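Local atomic coordinates of putative sulfatase yidJ (PDB entry 2QZU), a protein that probably hydrolyses sulfate esters, as a metal-binding enzyme of the arylsulfatase type. Residues A[36-41]-A[229-234]; A[50-55]-A[243-248]; A[249-254]-A[275-280]. All blocks are in the same frame, centred on the assembly; numbering follows the deposited sequence.

Contact 1: A[36-41]-A[229-234]; sequences DQYRGD and NPPHTG
D36, Q37 and Y38 lie against P231 and H232 where two loops leave neighbouring parallel strands, 29-35 and 222-228, of the central sheet in this alkaline phosphatase-like sulfatase fold. The loops illustrate how a buried loop-loop contact can be made without any direct hydrogen bond between its two halves.

Close contacts of carbon with oxygen dominate. The imidazole carbon CD2 of H232 turns its C-H side to two acceptors, 3.1 Å from D36 OD1 and 3.2 Å from Q37 OE1, distances consistent with weak C-H...O attraction. The D36 carboxylate runs alongside the histidine, pointing the same way, with its plane turned 84° from the ring. On the backbone side, P231 CD approaches the carbonyl oxygen of D36 at 3.2 Å, and P231 CG lies 3.5 Å from Q37 O.

The strong polar partners of these groups lie beyond the two loops. D36 OD2 forms salt bridges with R80 and K132, and Q37 OE1 takes a hydrogen bond from K326. R80 follows closely after S76, unmodified here but predicted to become 3-oxoalanine, which places the contact near the probable catalytic centre. H232 NE2 reaches weakly to E23 of the second subunit.

Apolar packing falls to P231, which follows a cis peptide bond: Y38 CD2 stands 4.0 Å from P231 CD. Y38 holds its ring with CG anti to the backbone N (chi1 -167°), slanting across the proline.

Within the second loop, H232 N donates to N229 O at 2.9 Å, closing the turn around the cis proline.

Contact 2: A[50-55]-A[243-248]; sequences PVKTPH and KEIYKD
Y246 pushes its phenol against the backbone of P50, V51 and K52, and the tight half of the contact is built on that one oxygen. K52 N donates to Y246 OH at 2.8 Å with an almost straight N-H...O angle of 176°, arriving at the edge of the ring and close to its plane. P50 O also stands at this edge, 3.7 Å from Y246 CE1. V51 adds a methyl: CG2 comes to 3.5 Å from Y246 OH, its position fixed by a torsion that sets CG2 anti to the valine's own backbone N. The phenol oxygen is gripped a second time by T284 OG1 of helix 267-299, a hydroxyl that also bonds to K52 O. A single threonine thereby ties the tyrosine to the same residue that donates to it, and two hydrogen bonds hold the phenol oxygen in place.

Both segments are loop-helix junctions of the sulfatase fold, bridged beside helix 267-299. On one side the chain enters helix 54-61 with T53 at the N-cap position, where H55 N finds D287 OD2 instead of a capping threonine hydroxyl. On the other, the end region of helix 240-244 includes a type I beta turn from E244 to K247, and Y246 N donates to K243 O at 3.0 Å.

The solvent side is looser, a matter of aliphatic carbon alone. K52 and I245 are both exposed, and their chains slant across each other with K52 CD 3.6 Å from I245 CG2. That same I245 methyl lies 3.9 Å above one face of the Y246 ring, displaced toward its rim. The lysine starts toward the other segment, but its extended chain turns at the last torsion (chi4 -60°), carrying the ammonium away from the isoleucine.

Contact 3: A[249-254]-A[275-280]; sequences LDVEAL and NIRNYY
The short, weakly bonded helix at about 251-254, with L249 just ahead of it, packs on one flank of the long helix 267-299 of the sulfatase fold, setting L249, V251 and L254 against I276, R277 and Y280. It is a compact example of an apolar patch fastened by one polar clasp at its border.

The patch is made of branch ends. V251 CG1 meets I276 CG2 at 3.7 Å, the two side chains sliding past each other in opposite directions. L254 CD1 lies 3.8 Å from I276 CG1 and also touches the Y280 ring obliquely, 4.1 Å from Y280 CE2. Another leucine methyl, L249 CD2, arrives at the edge of that ring, 3.7 Å from Y280 CD2, while I276 CD1 of the same helix lies 3.6 Å above one of its faces. The tyrosine is thus confined from its edge and from above, and its hydroxyl is bonded to E49.

The clasp is R277. Its chain runs extended from CG to NE, antiparallel to L249 and with V251 CG2 beside NE, so that the guanidinium reaches the backbone just before the short helix. There NH2 donates to L249 O at 2.8 Å, in the carbonyl plane although the bond is bent to 145° at the hydrogen. The oxygen is tilted from the guanidinium plane, one face of which lies under L249 N.

Next to this carbonyl, D250 is the N-cap of the short helix: its OD1 accepts A253 N at 2.9 Å, the N-H approaching from above the carboxylate plane.

In the fold
Helix 267-299 is the common element. Contact 1 lies deepest, its centre about 10 Å from that of the chain, where loops leave strands 29-35 and 222-228 of the central sheet; contacts 2 and 3 lie about 22 and 23 Å out. Between centres, contacts 1 and 2 are about 15 Å apart, 1 and 3 about 14 Å, and 2 and 3 about 10 Å. The segments of contacts 1 and 2 alternate along the chain, contact 3 opens after both have closed, and 249-254 directly continues 243-248. Y279 of contact 3 turns inward, its hydroxyl probably bonded to Q37 O and R39 N, so the outer layer is connected to the loops near the probable active site.

Contact 1: A[36-41]-A[229-234]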
loop_
_atom_site.group_PDB
_atom_site.type_symbol
_atom_site.label_atom_id
_atom_site.label_comp_id
_atom_site.label_asym_id
_atom_site.label_seq_id
_atom_site.Cartn_x
_atom_site.Cartn_y
_atom_site.Cartn_z
ATOM N N ASP A 36 -9.206 16.427 2.733
ATOM C CA ASP A 36 -8.223 16.467 1.668
ATOM C C ASP A 36 -8.588 15.629 0.437
ATOM O O ASP A 36 -9.141 14.533 0.550
ATOM C CB ASP A 36 -6.866 16.027 2.239
ATOM C CG ASP A 36 -5.712 16.321 1.311
ATOM O OD1 ASP A 36 -5.588 15.636 0.274
ATOM O OD2 ASP A 36 -4.928 17.246 1.618
ATOM N N GLN A 37 -8.296 16.173 -0.743
ATOM C CA GLN A 37 -8.521 15.468 -2.001
ATOM C C GLN A 37 -9.976 15.082 -2.270
ATOM O O GLN A 37 -10.250 14.018 -2.832
ATOM C CB GLN A 37 -7.628 14.226 -2.017
ATOM C CG GLN A 37 -7.363 13.625 -3.380
ATOM C CD GLN A 37 -6.011 12.941 -3.422
ATOM O OE1 GLN A 37 -4.975 13.589 -3.257
ATOM N NE2 GLN A 37 -6.012 11.633 -3.637
ATOM N N TYR A 38 -10.895 15.969 -1.900
ATOM C CA TYR A 38 -12.330 15.745 -2.082
ATOM C C TYR A 38 -12.836 16.472 -3.342
ATOM O O TYR A 38 -12.785 17.700 -3.422
ATOM C CB TYR A 38 -13.074 16.260 -0.836
ATOM C CG TYR A 38 -14.528 15.836 -0.713
ATOM C CD1 TYR A 38 -15.453 16.126 -1.716
ATOM C CD2 TYR A 38 -14.977 15.161 0.423
ATOM C CE1 TYR A 38 -16.796 15.752 -1.591
ATOM C CE2 TYR A 38 -16.317 14.786 0.559
ATOM C CZ TYR A 38 -17.217 15.085 -0.453
ATOM O OH TYR A 38 -18.541 14.718 -0.332
ATOM N N ARG A 39 -13.322 15.712 -4.324
ATOM C CA ARG A 39 -13.836 16.294 -5.569
ATOM C C ARG A 39 -15.166 17.014 -5.384
ATOM O O ARG A 39 -16.062 16.521 -4.698
ATOM C CB ARG A 39 -14.012 15.219 -6.645
ATOM C CG ARG A 39 -12.710 14.713 -7.231
ATOM C CD ARG A 39 -12.936 13.875 -8.487
ATOM N NE ARG A 39 -13.626 12.610 -8.231
ATOM C CZ ARG A 39 -14.944 12.437 -8.305
ATOM N NH1 ARG A 39 -15.740 13.449 -8.625
ATOM N NH2 ARG A 39 -15.466 11.240 -8.075
ATOM N N GLY A 40 -15.295 18.169 -6.027
ATOM C CA GLY A 40 -16.513 18.954 -5.918
ATOM C C GLY A 40 -17.802 18.255 -6.322
ATOM O O GLY A 40 -18.834 18.448 -5.679
ATOM N N ASP A 41 -17.770 17.447 -7.377
ATOM C CA ASP A 41 -18.988 16.767 -7.811
ATOM C C ASP A 41 -19.333 15.519 -7.009
ATOM O O ASP A 41 -20.371 14.905 -7.240
ATOM C CB ASP A 41 -18.915 16.407 -9.302
ATOM C CG ASP A 41 -18.962 17.632 -10.201
ATOM O OD1 ASP A 41 -19.520 18.661 -9.768
ATOM O OD2 ASP A 41 -18.454 17.559 -11.339
ATOM N N ASN A 229 -7.999 13.891 6.600
ATOM C CA ASN A 229 -7.167 13.369 5.521
ATOM C C ASN A 229 -7.977 12.649 4.437
ATOM O O ASN A 229 -7.885 13.000 3.260
ATOM C CB ASN A 229 -6.075 12.459 6.093
ATOM C CG ASN A 229 -4.825 12.448 5.232
ATOM O OD1 ASN A 229 -4.906 12.364 4.010
ATOM N ND2 ASN A 229 -3.661 12.533 5.868
ATOM N N PRO A 230 -8.770 11.624 4.806
ATOM C CA PRO A 230 -9.545 10.963 3.747
ATOM C C PRO A 230 -10.442 12.042 3.131
ATOM O O PRO A 230 -10.806 12.996 3.811
ATOM C CB PRO A 230 -10.364 9.924 4.512
ATOM C CG PRO A 230 -9.513 9.623 5.724
ATOM C CD PRO A 230 -9.002 10.990 6.119
ATOM N N PRO A 231 -10.847 11.889 1.857
ATOM C CA PRO A 231 -10.587 10.801 0.913
ATOM C C PRO A 231 -9.230 10.784 0.206
ATOM O O PRO A 231 -9.117 10.247 -0.894
ATOM C CB PRO A 231 -11.745 10.926 -0.068
ATOM C CG PRO A 231 -11.915 12.404 -0.162
ATOM C CD PRO A 231 -11.795 12.862 1.276
ATOM N N HIS A 232 -8.211 11.373 0.822
ATOM C CA HIS A 232 -6.869 11.360 0.243
ATOM C C HIS A 232 -6.397 9.906 0.289
ATOM O O HIS A 232 -6.899 9.117 1.091
ATOM C CB HIS A 232 -5.940 12.269 1.051
ATOM C CG HIS A 232 -4.522 12.281 0.567
ATOM N ND1 HIS A 232 -3.576 11.383 1.012
ATOM C CD2 HIS A 232 -3.882 13.104 -0.296
ATOM C CE1 HIS A 232 -2.413 11.656 0.446
ATOM N NE2 HIS A 232 -2.571 12.696 -0.353
ATOM N N THR A 233 -5.430 9.556 -0.554
ATOM C CA THR A 233 -4.960 8.181 -0.634
ATOM C C THR A 233 -4.754 7.404 0.620
ATOM O O THR A 233 -4.422 7.929 1.689
ATOM C CB THR A 233 -3.699 8.015 -1.473
ATOM O OG1 THR A 233 -2.769 9.047 -1.147
ATOM C CG2 THR A 233 -4.056 8.027 -2.957
ATOM N N GLY A 234 -4.875 6.106 0.393
ATOM C CA GLY A 234 -4.850 5.118 1.425
ATOM C C GLY A 234 -6.351 4.999 1.287
ATOM O O GLY A 234 -7.079 5.016 2.270
#

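Contact 2: A[50-55]-A[243-248]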
loop_
_atom_site.group_PDB
_atom_site.type_symbol
_atom_site.label_atom_id
_atom_site.label_comp_id
_atom_site.label_asym_id
_atom_site.label_seq_id
_atom_site.Cartn_x
_atom_site.Cartn_y
_atom_site.Cartn_z
ATOM N N PRO A 50 -23.420 8.756 -7.723
ATOM C CA PRO A 50 -24.156 8.019 -6.693
ATOM C C PRO A 50 -23.428 7.858 -5.361
ATOM O O PRO A 50 -23.443 6.781 -4.760
ATOM C CB PRO A 50 -24.427 6.682 -7.368
ATOM C CG PRO A 50 -23.158 6.459 -8.117
ATOM C CD PRO A 50 -22.860 7.827 -8.725
ATOM N N VAL A 51 -22.782 8.922 -4.901
ATOM C CA VAL A 51 -22.086 8.864 -3.628
ATOM C C VAL A 51 -23.055 9.347 -2.551
ATOM O O VAL A 51 -23.820 10.289 -2.769
ATOM C CB VAL A 51 -20.802 9.735 -3.646
ATOM C CG1 VAL A 51 -21.149 11.193 -3.907
ATOM C CG2 VAL A 51 -20.057 9.580 -2.329
ATOM N N LYS A 52 -23.031 8.688 -1.396
ATOM C CA LYS A 52 -23.924 9.033 -0.300
ATOM C C LYS A 52 -23.287 9.975 0.709
ATOM O O LYS A 52 -22.300 9.626 1.358
ATOM C CB LYS A 52 -24.393 7.759 0.406
ATOM C CG LYS A 52 -25.155 6.808 -0.508
ATOM C CD LYS A 52 -25.580 5.551 0.225
ATOM C CE LYS A 52 -26.357 4.622 -0.695
ATOM N NZ LYS A 52 -27.593 5.270 -1.215
ATOM N N THR A 53 -23.862 11.170 0.828
ATOM C CA THR A 53 -23.388 12.195 1.756
ATOM C C THR A 53 -24.610 12.845 2.406
ATOM O O THR A 53 -24.868 14.033 2.228
ATOM C CB THR A 53 -22.572 13.291 1.023
ATOM O OG1 THR A 53 -23.384 13.916 0.019
ATOM C CG2 THR A 53 -21.343 12.687 0.363
ATOM N N PRO A 54 -25.378 12.066 3.179
ATOM C CA PRO A 54 -26.568 12.630 3.821
ATOM C C PRO A 54 -26.340 13.830 4.745
ATOM O O PRO A 54 -27.172 14.736 4.801
ATOM C CB PRO A 54 -27.169 11.427 4.549
ATOM C CG PRO A 54 -25.959 10.592 4.885
ATOM C CD PRO A 54 -25.162 10.668 3.597
ATOM N N HIS A 55 -25.224 13.847 5.464
ATOM C CA HIS A 55 -24.964 14.952 6.383
ATOM C C HIS A 55 -24.559 16.236 5.667
ATOM O O HIS A 55 -24.962 17.330 6.067
ATOM C CB HIS A 55 -23.918 14.517 7.410
ATOM C CG HIS A 55 -24.367 13.363 8.251
ATOM N ND1 HIS A 55 -25.361 13.476 9.197
ATOM C CD2 HIS A 55 -24.006 12.058 8.239
ATOM C CE1 HIS A 55 -25.597 12.292 9.730
ATOM N NE2 HIS A 55 -24.786 11.413 9.165
ATOM N N LYS A 243 -17.354 0.633 3.304
ATOM C CA LYS A 243 -17.104 -0.080 2.056
ATOM C C LYS A 243 -18.335 -0.901 1.669
ATOM O O LYS A 243 -18.679 -1.003 0.491
ATOM C CB LYS A 243 -15.888 -1.009 2.191
ATOM C CG LYS A 243 -14.554 -0.299 2.386
ATOM C CD LYS A 243 -13.400 -1.307 2.394
ATOM C CE LYS A 243 -12.051 -0.639 2.593
ATOM N NZ LYS A 243 -10.936 -1.634 2.559
ATOM N N GLU A 244 -18.996 -1.477 2.672
ATOM C CA GLU A 244 -20.189 -2.298 2.453
ATOM C C GLU A 244 -21.274 -1.548 1.690
ATOM O O GLU A 244 -22.043 -2.145 0.941
ATOM C CB GLU A 244 -20.774 -2.764 3.792
ATOM C CG GLU A 244 -20.665 -4.258 4.047
ATOM C CD GLU A 244 -19.492 -4.618 4.938
ATOM O OE1 GLU A 244 -19.485 -4.187 6.111
ATOM O OE2 GLU A 244 -18.581 -5.333 4.467
ATOM N N ILE A 245 -21.337 -0.238 1.894
ATOM C CA ILE A 245 -22.337 0.591 1.237
ATOM C C ILE A 245 -22.202 0.588 -0.285
ATOM O O ILE A 245 -23.191 0.759 -0.997
ATOM C CB ILE A 245 -22.253 2.047 1.762
ATOM C CG1 ILE A 245 -22.612 2.075 3.251
ATOM C CG2 ILE A 245 -23.190 2.958 0.970
ATOM C CD1 ILE A 245 -22.377 3.415 3.914
ATOM N N TYR A 246 -20.986 0.378 -0.779
ATOM C CA TYR A 246 -20.736 0.382 -2.218
ATOM C C TYR A 246 -20.379 -0.984 -2.808
ATOM O O TYR A 246 -19.877 -1.066 -3.931
ATOM C CB TYR A 246 -19.628 1.390 -2.527
ATOM C CG TYR A 246 -20.007 2.797 -2.126
ATOM C CD1 TYR A 246 -20.844 3.567 -2.932
ATOM C CD2 TYR A 246 -19.585 3.335 -0.909
ATOM C CE1 TYR A 246 -21.257 4.837 -2.539
ATOM C CE2 TYR A 246 -19.992 4.608 -0.501
ATOM C CZ TYR A 246 -20.830 5.349 -1.324
ATOM O OH TYR A 246 -21.253 6.593 -0.932
ATOM N N LYS A 247 -20.650 -2.046 -2.058
ATOM C CA LYS A 247 -20.344 -3.397 -2.513
ATOM C C LYS A 247 -21.074 -3.764 -3.803
ATOM O O LYS A 247 -20.594 -4.596 -4.573
ATOM C CB LYS A 247 -20.694 -4.418 -1.425
ATOM C CG LYS A 247 -22.177 -4.506 -1.096
ATOM C CD LYS A 247 -22.454 -5.615 -0.092
ATOM C CE LYS A 247 -23.936 -5.711 0.232
ATOM N NZ LYS A 247 -24.232 -6.820 1.183
ATOM N N ASP A 248 -22.229 -3.146 -4.040
ATOM C CA ASP A 248 -23.011 -3.434 -5.242
ATOM C C ASP A 248 -22.969 -2.307 -6.269
ATOM O O ASP A 248 -23.715 -2.327 -7.248
ATOM C CB ASP A 248 -24.471 -3.722 -4.876
ATOM C CG ASP A 248 -24.614 -4.873 -3.896
ATOM O OD1 ASP A 248 -24.044 -5.954 -4.157
ATOM O OD2 ASP A 248 -25.302 -4.697 -2.869
#

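Contact 3: A[249-254]-A[275-280]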
loop_
_atom_site.group_PDB
_atom_site.type_symbol
_atom_site.label_atom_id
_atom_site.label_comp_id
_atom_site.label_asym_id
_atom_site.label_seq_id
_atom_site.Cartn_x
_atom_site.Cartn_y
_atom_site.Cartn_z
ATOM N N LEU A 249 -22.099 -1.326 -6.042
ATOM C CA LEU A 249 -21.969 -0.195 -6.955
ATOM C C LEU A 249 -21.580 -0.662 -8.358
ATOM O O LEU A 249 -20.670 -1.473 -8.517
ATOM C CB LEU A 249 -20.910 0.783 -6.430
ATOM C CG LEU A 249 -20.644 2.037 -7.268
ATOM C CD1 LEU A 249 -21.874 2.927 -7.264
ATOM C CD2 LEU A 249 -19.446 2.786 -6.703
ATOM N N ASP A 250 -22.278 -0.151 -9.369
ATOM C CA ASP A 250 -21.994 -0.506 -10.759
ATOM C C ASP A 250 -20.936 0.472 -11.268
ATOM O O ASP A 250 -21.264 1.543 -11.777
ATOM C CB ASP A 250 -23.262 -0.378 -11.609
ATOM C CG ASP A 250 -23.099 -0.968 -13.001
ATOM O OD1 ASP A 250 -22.083 -0.682 -13.665
ATOM O OD2 ASP A 250 -24.001 -1.714 -13.437
ATOM N N VAL A 251 -19.670 0.097 -11.126
ATOM C CA VAL A 251 -18.568 0.955 -11.546
ATOM C C VAL A 251 -18.562 1.285 -13.040
ATOM O O VAL A 251 -18.332 2.432 -13.430
ATOM C CB VAL A 251 -17.212 0.322 -11.153
ATOM C CG1 VAL A 251 -16.071 1.213 -11.591
ATOM C CG2 VAL A 251 -17.163 0.113 -9.646
ATOM N N GLU A 252 -18.825 0.292 -13.880
ATOM C CA GLU A 252 -18.826 0.528 -15.319
ATOM C C GLU A 252 -19.853 1.596 -15.699
ATOM O O GLU A 252 -19.618 2.414 -16.589
ATOM C CB GLU A 252 -19.109 -0.777 -16.064
ATOM C CG GLU A 252 -18.644 -0.770 -17.510
ATOM C CD GLU A 252 -17.173 -0.408 -17.656
ATOM O OE1 GLU A 252 -16.328 -1.020 -16.969
ATOM O OE2 GLU A 252 -16.859 0.487 -18.467
ATOM N N ALA A 253 -20.986 1.598 -15.006
ATOM C CA ALA A 253 -22.038 2.571 -15.271
ATOM C C ALA A 253 -21.550 3.995 -15.004
ATOM O O ALA A 253 -21.997 4.947 -15.642
ATOM C CB ALA A 253 -23.255 2.269 -14.405
ATOM N N LEU A 254 -20.628 4.129 -14.057
ATOM C CA LEU A 254 -20.078 5.432 -13.694
ATOM C C LEU A 254 -19.287 6.071 -14.829
ATOM O O LEU A 254 -19.212 7.295 -14.926
ATOM C CB LEU A 254 -19.163 5.293 -12.471
ATOM C CG LEU A 254 -19.789 4.814 -11.159
ATOM C CD1 LEU A 254 -18.698 4.567 -10.133
ATOM C CD2 LEU A 254 -20.775 5.854 -10.658
ATOM N N ASN A 275 -10.446 1.925 -7.864
ATOM C CA ASN A 275 -10.427 2.764 -6.668
ATOM C C ASN A 275 -11.653 3.628 -6.378
ATOM O O ASN A 275 -11.769 4.180 -5.282
ATOM C CB ASN A 275 -9.195 3.673 -6.707
ATOM C CG ASN A 275 -7.899 2.903 -6.576
ATOM O OD1 ASN A 275 -7.540 2.452 -5.485
ATOM N ND2 ASN A 275 -7.193 2.736 -7.688
ATOM N N ILE A 276 -12.567 3.750 -7.335
ATOM C CA ILE A 276 -13.740 4.591 -7.121
ATOM C C ILE A 276 -14.627 4.155 -5.951
ATOM O O ILE A 276 -15.158 5.004 -5.227
ATOM C CB ILE A 276 -14.588 4.719 -8.421
ATOM C CG1 ILE A 276 -15.642 5.819 -8.252
ATOM C CG2 ILE A 276 -15.241 3.392 -8.764
ATOM C CD1 ILE A 276 -15.063 7.208 -8.038
ATOM N N ARG A 277 -14.780 2.847 -5.745
ATOM C CA ARG A 277 -15.606 2.355 -4.641
ATOM C C ARG A 277 -15.076 2.795 -3.283
ATOM O O ARG A 277 -15.836 3.275 -2.436
ATOM C CB ARG A 277 -15.693 0.824 -4.654
ATOM C CG ARG A 277 -16.672 0.260 -5.664
ATOM C CD ARG A 277 -16.896 -1.236 -5.451
ATOM N NE ARG A 277 -17.810 -1.782 -6.450
ATOM C CZ ARG A 277 -18.203 -3.050 -6.495
ATOM N NH1 ARG A 277 -17.763 -3.917 -5.593
ATOM N NH2 ARG A 277 -19.035 -3.451 -7.447
ATOM N N ASN A 278 -13.775 2.620 -3.069
ATOM C CA ASN A 278 -13.180 2.998 -1.795
ATOM C C ASN A 278 -13.119 4.510 -1.636
ATOM O O ASN A 278 -13.153 5.017 -0.517
ATOM C CB ASN A 278 -11.797 2.363 -1.643
ATOM C CG ASN A 278 -11.877 0.901 -1.223
ATOM O OD1 ASN A 278 -10.935 0.131 -1.413
ATOM N ND2 ASN A 278 -13.006 0.520 -0.638
ATOM N N TYR A 279 -13.040 5.231 -2.753
ATOM C CA TYR A 279 -13.023 6.691 -2.694
ATOM C C TYR A 279 -14.380 7.136 -2.139
ATOM O O TYR A 279 -14.454 7.973 -1.233
ATOM C CB TYR A 279 -12.812 7.291 -4.087
ATOM C CG TYR A 279 -12.685 8.803 -4.099
ATOM C CD1 TYR A 279 -11.609 9.442 -3.476
ATOM C CD2 TYR A 279 -13.637 9.593 -4.740
ATOM C CE1 TYR A 279 -11.484 10.839 -3.498
ATOM C CE2 TYR A 279 -13.525 10.986 -4.768
ATOM C CZ TYR A 279 -12.446 11.600 -4.147
ATOM O OH TYR A 279 -12.334 12.972 -4.188
ATOM N N TYR A 280 -15.457 6.561 -2.671
ATOM C CA TYR A 280 -16.790 6.912 -2.187
ATOM C C TYR A 280 -16.968 6.477 -0.731
ATOM O O TYR A 280 -17.614 7.176 0.048
ATOM C CB TYR A 280 -17.886 6.274 -3.055
ATOM C CG TYR A 280 -18.071 6.890 -4.432
ATOM C CD1 TYR A 280 -17.589 8.166 -4.733
ATOM C CD2 TYR A 280 -18.776 6.202 -5.426
ATOM C CE1 TYR A 280 -17.806 8.740 -5.992
ATOM C CE2 TYR A 280 -18.998 6.764 -6.678
ATOM C CZ TYR A 280 -18.512 8.031 -6.953
ATOM O OH TYR A 280 -18.742 8.581 -8.187
#